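Local coordinates for protein dephospho-CoA kinase (Mycobacterium paratuberculosis, PDB 6N39) that probably catalyses the ATP-dependent phosphorylation of the 3'-hydroxyl of dephospho-CoA, the last step of coenzyme A biosynthesis, at residues Asp317-Asp321 with Pro322-His326; Asp283-Val286 with Glu287-Leu290. All coordinates share one frame; numbering follows the deposited sequence.

Contact 1. Residues Asp317-Asp321 with Pro322-His326; sequences DHTGD and PALWH. With ACT (acetate ion), chain E.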
ATOM      1  N   ASP A 317     -13.279 -10.415 -29.735  1.00 42.64           N
ATOM      2  CA  ASP A 317     -14.528  -9.696 -29.941  1.00 50.93           C
ATOM      3  C   ASP A 317     -15.580 -10.624 -30.531  1.00 58.18           C
ATOM      4  O   ASP A 317     -15.271 -11.476 -31.374  1.00 49.10           O
ATOM      5  CB  ASP A 317     -14.316  -8.503 -30.876  1.00 54.10           C
ATOM      6  CG  ASP A 317     -15.431  -7.460 -30.777  1.00 57.34           C
ATOM      7  OD1 ASP A 317     -16.177  -7.459 -29.779  1.00 48.12           O
ATOM      8  OD2 ASP A 317     -15.546  -6.621 -31.697  1.00 62.25           O
ATOM      9  N   HIS A 318     -16.830 -10.428 -30.099  1.00 57.45           N
ATOM     10  CA  HIS A 318     -17.978 -11.205 -30.574  1.00 56.04           C
ATOM     11  C   HIS A 318     -17.686 -12.692 -30.482  1.00 51.01           C
ATOM     12  O   HIS A 318     -17.844 -13.456 -31.431  1.00 52.69           O
ATOM     13  CB  HIS A 318     -18.374 -10.812 -31.991  1.00 50.17           C
ATOM     14  CG  HIS A 318     -18.918  -9.425 -32.089  1.00 60.87           C
ATOM     15  ND1 HIS A 318     -20.092  -9.047 -31.476  1.00 61.32           N
ATOM     16  CD2 HIS A 318     -18.450  -8.325 -32.726  1.00 66.99           C
ATOM     17  CE1 HIS A 318     -20.328  -7.772 -31.738  1.00 68.72           C
ATOM     18  NE2 HIS A 318     -19.347  -7.310 -32.493  1.00 67.78           N
ATOM     19  N   THR A 319     -17.214 -13.086 -29.324  1.00 56.10           N
ATOM     20  CA  THR A 319     -16.893 -14.470 -29.055  1.00 64.58           C
ATOM     21  C   THR A 319     -17.991 -15.099 -28.188  1.00 63.47           C
ATOM     22  O   THR A 319     -18.777 -14.406 -27.527  1.00 53.94           O
ATOM     23  CB  THR A 319     -15.520 -14.533 -28.380  1.00 57.56           C
ATOM     24  OG1 THR A 319     -15.197 -15.880 -28.014  1.00 66.67           O
ATOM     25  CG2 THR A 319     -15.509 -13.638 -27.160  1.00 37.43           C
ATOM     26  N   GLY A 320     -18.067 -16.427 -28.241  1.00 53.38           N
ATOM     27  CA  GLY A 320     -18.960 -17.173 -27.380  1.00 58.81           C
ATOM     28  C   GLY A 320     -18.237 -18.252 -26.597  1.00 55.87           C
ATOM     29  O   GLY A 320     -18.799 -19.315 -26.330  1.00 62.08           O
ATOM     30  N   ASP A 321     -16.981 -18.001 -26.238  1.00 48.91           N
ATOM     31  CA  ASP A 321     -16.206 -18.969 -25.478  1.00 42.91           C
ATOM     32  C   ASP A 321     -16.295 -18.623 -24.001  1.00 41.47           C
ATOM     33  O   ASP A 321     -15.781 -17.575 -23.596  1.00 42.33           O
ATOM     34  CB  ASP A 321     -14.754 -18.975 -25.945  1.00 44.29           C
ATOM     35  CG  ASP A 321     -13.895 -20.003 -25.212  1.00 50.76           C
ATOM     36  OD1 ASP A 321     -14.377 -20.677 -24.272  1.00 46.83           O
ATOM     37  OD2 ASP A 321     -12.717 -20.135 -25.582  1.00 51.26           O
ATOM     38  N   PRO A 322     -16.929 -19.458 -23.169  1.00 39.08           N
ATOM     39  CA  PRO A 322     -17.017 -19.140 -21.735  1.00 36.16           C
ATOM     40  C   PRO A 322     -15.668 -19.034 -21.060  1.00 34.46           C
ATOM     41  O   PRO A 322     -15.534 -18.322 -20.048  1.00 36.53           O
ATOM     42  CB  PRO A 322     -17.833 -20.311 -21.144  1.00 33.21           C
ATOM     43  CG  PRO A 322     -18.328 -21.101 -22.293  1.00 47.78           C
ATOM     44  CD  PRO A 322     -17.523 -20.758 -23.512  1.00 44.07           C
ATOM     45  N   ALA A 323     -14.662 -19.750 -21.568  1.00 31.80           N
ATOM     46  CA  ALA A 323     -13.343 -19.693 -20.938  1.00 37.89           C
ATOM     47  C   ALA A 323     -12.804 -18.270 -20.865  1.00 36.59           C
ATOM     48  O   ALA A 323     -12.001 -17.953 -19.977  1.00 34.20           O
ATOM     49  CB  ALA A 323     -12.360 -20.590 -21.689  1.00 41.90           C
ATOM     50  N   LEU A 324     -13.236 -17.392 -21.768  1.00 35.06           N
ATOM     51  CA  LEU A 324     -12.703 -16.030 -21.769  1.00 30.33           C
ATOM     52  C   LEU A 324     -13.232 -15.179 -20.628  1.00 36.72           C
ATOM     53  O   LEU A 324     -12.794 -14.020 -20.494  1.00 33.18           O
ATOM     54  CB  LEU A 324     -13.010 -15.349 -23.112  1.00 33.93           C
ATOM     55  CG  LEU A 324     -12.347 -16.009 -24.323  1.00 40.89           C
ATOM     56  CD1 LEU A 324     -12.678 -15.274 -25.613  1.00 40.77           C
ATOM     57  CD2 LEU A 324     -10.830 -16.090 -24.114  1.00 35.54           C
ATOM     58  N   TRP A 325     -14.164 -15.690 -19.816  1.00 33.01           N
ATOM     59  CA  TRP A 325     -14.631 -14.942 -18.658  1.00 31.30           C
ATOM     60  C   TRP A 325     -13.894 -15.318 -17.374  1.00 34.44           C
ATOM     61  O   TRP A 325     -14.210 -14.770 -16.312  1.00 34.16           O
ATOM     62  CB  TRP A 325     -16.152 -15.124 -18.474  1.00 30.92           C
ATOM     63  CG  TRP A 325     -16.950 -14.418 -19.536  1.00 34.21           C
ATOM     64  CD1 TRP A 325     -17.528 -14.979 -20.646  1.00 33.42           C
ATOM     65  CD2 TRP A 325     -17.232 -13.013 -19.602  1.00 27.84           C
ATOM     66  NE1 TRP A 325     -18.158 -14.008 -21.385  1.00 36.36           N
ATOM     67  CE2 TRP A 325     -17.978 -12.792 -20.775  1.00 36.32           C
ATOM     68  CE3 TRP A 325     -16.896 -11.916 -18.789  1.00 33.90           C
ATOM     69  CZ2 TRP A 325     -18.428 -11.517 -21.152  1.00 35.45           C
ATOM     70  CZ3 TRP A 325     -17.343 -10.647 -19.161  1.00 35.54           C
ATOM     71  CH2 TRP A 325     -18.100 -10.462 -20.338  1.00 34.32           C
ATOM     72  N   HIS A 326     -12.898 -16.203 -17.442  1.00 30.55           N
ATOM     73  CA  HIS A 326     -12.191 -16.595 -16.224  1.00 28.63           C
ATOM     74  C   HIS A 326     -11.268 -15.479 -15.748  1.00 29.66           C
ATOM     75  O   HIS A 326     -10.901 -14.574 -16.505  1.00 30.54           O
ATOM     76  CB  HIS A 326     -11.388 -17.876 -16.443  1.00 29.71           C
ATOM     77  CG  HIS A 326     -12.245 -19.093 -16.588  1.00 36.56           C
ATOM     78  ND1 HIS A 326     -11.904 -20.309 -16.042  1.00 43.36           N
ATOM     79  CD2 HIS A 326     -13.446 -19.272 -17.189  1.00 43.29           C
ATOM     80  CE1 HIS A 326     -12.847 -21.193 -16.316  1.00 47.19           C
ATOM     81  NE2 HIS A 326     -13.796 -20.588 -17.009  1.00 43.72           N
TER
HETATM   82  C   ACT E 504      -8.712 -21.447 -15.252  1.00 48.32           C
HETATM   83  O   ACT E 504      -9.560 -20.692 -14.677  1.00 36.87           O
HETATM   84  OXT ACT E 504      -7.481 -21.624 -14.974  1.00 44.09           O
HETATM   85  CH3 ACT E 504      -9.272 -22.273 -16.493  1.00 49.12           C

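Contact 2. Residues Asp283-Val286 with Glu287-Leu290; sequences DELV and EPLL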
ATOM      1  N   ASP A 283      -1.571 -16.921 -11.777  1.00 30.90           N
ATOM      2  CA  ASP A 283      -1.335 -17.907 -10.729  1.00 34.65           C
ATOM      3  C   ASP A 283       0.056 -17.743 -10.122  1.00 42.27           C
ATOM      4  O   ASP A 283       0.259 -18.061  -8.944  1.00 42.71           O
ATOM      5  CB  ASP A 283      -1.549 -19.324 -11.283  1.00 33.26           C
ATOM      6  CG  ASP A 283      -3.040 -19.672 -11.422  1.00 38.14           C
ATOM      7  OD1 ASP A 283      -3.877 -19.018 -10.761  1.00 36.51           O
ATOM      8  OD2 ASP A 283      -3.385 -20.602 -12.166  1.00 36.97           O
ATOM      9  N   GLU A 284       1.014 -17.225 -10.900  1.00 32.35           N
ATOM     10  CA  GLU A 284       2.317 -16.891 -10.324  1.00 32.85           C
ATOM     11  C   GLU A 284       2.223 -15.743  -9.321  1.00 32.94           C
ATOM     12  O   GLU A 284       3.157 -15.534  -8.538  1.00 31.80           O
ATOM     13  CB  GLU A 284       3.316 -16.515 -11.429  1.00 34.79           C
ATOM     14  CG  GLU A 284       3.750 -17.669 -12.323  1.00 38.51           C
ATOM     15  CD  GLU A 284       4.716 -17.231 -13.437  1.00 44.31           C
ATOM     16  OE1 GLU A 284       5.104 -16.037 -13.495  1.00 45.91           O
ATOM     17  OE2 GLU A 284       5.084 -18.088 -14.256  1.00 47.16           O
ATOM     18  N   LEU A 285       1.143 -14.966  -9.355  1.00 31.09           N
ATOM     19  CA  LEU A 285       1.071 -13.833  -8.422  1.00 33.84           C
ATOM     20  C   LEU A 285       0.635 -14.176  -6.981  1.00 38.80           C
ATOM     21  O   LEU A 285       0.547 -13.262  -6.150  1.00 30.57           O
ATOM     22  CB  LEU A 285       0.132 -12.766  -8.983  1.00 28.51           C
ATOM     23  CG  LEU A 285       0.738 -11.999 -10.172  1.00 31.00           C
ATOM     24  CD1 LEU A 285      -0.322 -11.103 -10.819  1.00 27.31           C
ATOM     25  CD2 LEU A 285       1.912 -11.150  -9.708  1.00 30.01           C
ATOM     26  N   VAL A 286       0.372 -15.436  -6.627  1.00 33.08           N
ATOM     27  CA  VAL A 286      -0.266 -15.717  -5.332  1.00 31.83           C
ATOM     28  C   VAL A 286       0.638 -15.308  -4.172  1.00 33.83           C
ATOM     29  O   VAL A 286       0.221 -14.584  -3.260  1.00 33.32           O
ATOM     30  CB  VAL A 286      -0.664 -17.202  -5.229  1.00 42.66           C
ATOM     31  CG1 VAL A 286      -1.015 -17.575  -3.782  1.00 40.52           C
ATOM     32  CG2 VAL A 286      -1.828 -17.495  -6.159  1.00 34.84           C
ATOM     33  N   GLU A 287       1.887 -15.769  -4.180  1.00 30.76           N
ATOM     34  CA  GLU A 287       2.772 -15.455  -3.057  1.00 36.99           C
ATOM     35  C   GLU A 287       3.139 -13.974  -2.983  1.00 34.01           C
ATOM     36  O   GLU A 287       3.113 -13.408  -1.874  1.00 35.25           O
ATOM     37  CB  GLU A 287       4.027 -16.334  -3.111  1.00 38.97           C
ATOM     38  CG  GLU A 287       3.775 -17.806  -2.791  1.00 63.55           C
ATOM     39  CD  GLU A 287       3.080 -18.011  -1.448  1.00 78.86           C
ATOM     40  OE1 GLU A 287       1.890 -18.398  -1.443  1.00 81.42           O
ATOM     41  OE2 GLU A 287       3.722 -17.779  -0.397  1.00 85.76           O
ATOM     42  N   PRO A 288       3.521 -13.297  -4.070  1.00 33.95           N
ATOM     43  CA  PRO A 288       3.874 -11.876  -3.900  1.00 37.69           C
ATOM     44  C   PRO A 288       2.673 -11.013  -3.534  1.00 34.53           C
ATOM     45  O   PRO A 288       2.837 -10.041  -2.790  1.00 33.47           O
ATOM     46  CB  PRO A 288       4.506 -11.475  -5.246  1.00 38.59           C
ATOM     47  CG  PRO A 288       4.245 -12.580  -6.201  1.00 37.02           C
ATOM     48  CD  PRO A 288       3.863 -13.815  -5.413  1.00 36.12           C
ATOM     49  N   LEU A 289       1.462 -11.349  -3.984  1.00 32.39           N
ATOM     50  CA  LEU A 289       0.311 -10.560  -3.559  1.00 33.28           C
ATOM     51  C   LEU A 289      -0.022 -10.820  -2.089  1.00 34.88           C
ATOM     52  O   LEU A 289      -0.400  -9.892  -1.363  1.00 29.29           O
ATOM     53  CB  LEU A 289      -0.900 -10.841  -4.455  1.00 31.60           C
ATOM     54  CG  LEU A 289      -0.784 -10.270  -5.882  1.00 39.45           C
ATOM     55  CD1 LEU A 289      -2.067 -10.456  -6.670  1.00 35.44           C
ATOM     56  CD2 LEU A 289      -0.387  -8.802  -5.880  1.00 38.40           C
ATOM     57  N   LEU A 290       0.123 -12.066  -1.631  1.00 31.85           N
ATOM     58  CA  LEU A 290      -0.079 -12.366  -0.217  1.00 33.99           C
ATOM     59  C   LEU A 290       0.925 -11.608   0.651  1.00 39.24           C
ATOM     60  O   LEU A 290       0.551 -11.003   1.663  1.00 32.81           O
ATOM     61  CB  LEU A 290       0.023 -13.879   0.022  1.00 32.26           C
ATOM     62  CG  LEU A 290      -0.141 -14.367   1.471  1.00 44.99           C
ATOM     63  CD1 LEU A 290      -1.538 -14.087   2.011  1.00 35.80           C
ATOM     64  CD2 LEU A 290       0.197 -15.867   1.608  1.00 39.67           C
TER
HETATM   65  O   HOH W   1       2.914 -17.411  -6.174  1.00 38.14           O

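Contact 1. Residues Asp317-Asp321 with Pro322-His326
Asp321 has its carboxylate carbon CG anti to the backbone N (chi1 -178°). This places Asp321 OD1 forward, over the start of 322-326, where Ala323 N donates to it at 2.9 Å. The N-H meets OD1 from above the carboxylate plane, and the bond is moderately bent (147°). Ala323 CB lies beside the same oxygen, 3.3 Å from Asp321 OD1. The backbone of Asp321 also takes part: its O accepts Leu324 N at 3.1 Å. One residue thus holds two successive N-H groups, one through its side chain and one through its main chain. Leu324 has CG beside its backbone N (chi1 -63°) and reaches back to Thr319. There Leu324 CD1 lies 3.6 Å from Thr319 CG2 and also touches OG1. Leu324 also packs on Trp348 and Pro349, where helix 349-363 begins. At the far end, His326 ND1 donates in the ring plane to an acetate oxygen O at 2.7 Å. The acetate is probably from the crystallisation liquor, and Arg328 binds it too. The arrangement at Asp321 is an Asx turn combined with a beta turn, here leading into the 3-10 segment 322-325.

Contact 2. Residues Asp283-Val286 with Glu287-Leu290
Val286 and Glu287 meet where helix 279-284 gives way to helix 286-291 in the GrpB-like part of the chain. Glu287 N donates to a water at 2.8 Å. The same water donates to Glu284 O at 3.0 Å, so it bridges the main chain across the bend. The Glu287 side chain bends at chi2 (-55°), and Glu287 OE1 comes to 3.8 Å from Val286 CG1. Pro288 follows. Pro288 has no N-H to offer Glu284 O, and Pro288 CD lies 3.6 Å from that oxygen. The proline ring also sits beside Leu285, with loose apolar contact between the side chains. Leu289 N makes an i to i+4 helical bond to Leu285 O at 3.0 Å. Leu289 CD1 lies against Leu285 CB at 3.9 Å. Both leucines are buried. Leu289 also rests on Leu239 and Leu285 on Ser243, so this side of the bend faces helix 228-243. Leu290 CB touches Val286 O, and that oxygen accepts Leu290 N at 3.0 Å, with the donor tilted 23° from the carbonyl plane.

Both contacts are local and belong to the UPF0157 region, with contact 2 earlier in the chain. The centres of contacts 1 and 2 lie about 25 Å apart, and the two do not touch. Contact 1 is a surface turn in the loop before strand 328-331, far from the centre of the chain. Contact 2 is partly buried and nearer that centre. Contact 1 combines a side-chain carboxylate bond with an i to i+3 main-chain bond; contact 2 has i to i+4 main-chain bonds, a bridging water and buried leucines. They pack on different helices, 349-363 for contact 1 and 228-243 for contact 2. Arg328 connects their surroundings: it binds the acetate of His326 and salt-bridges Asp283.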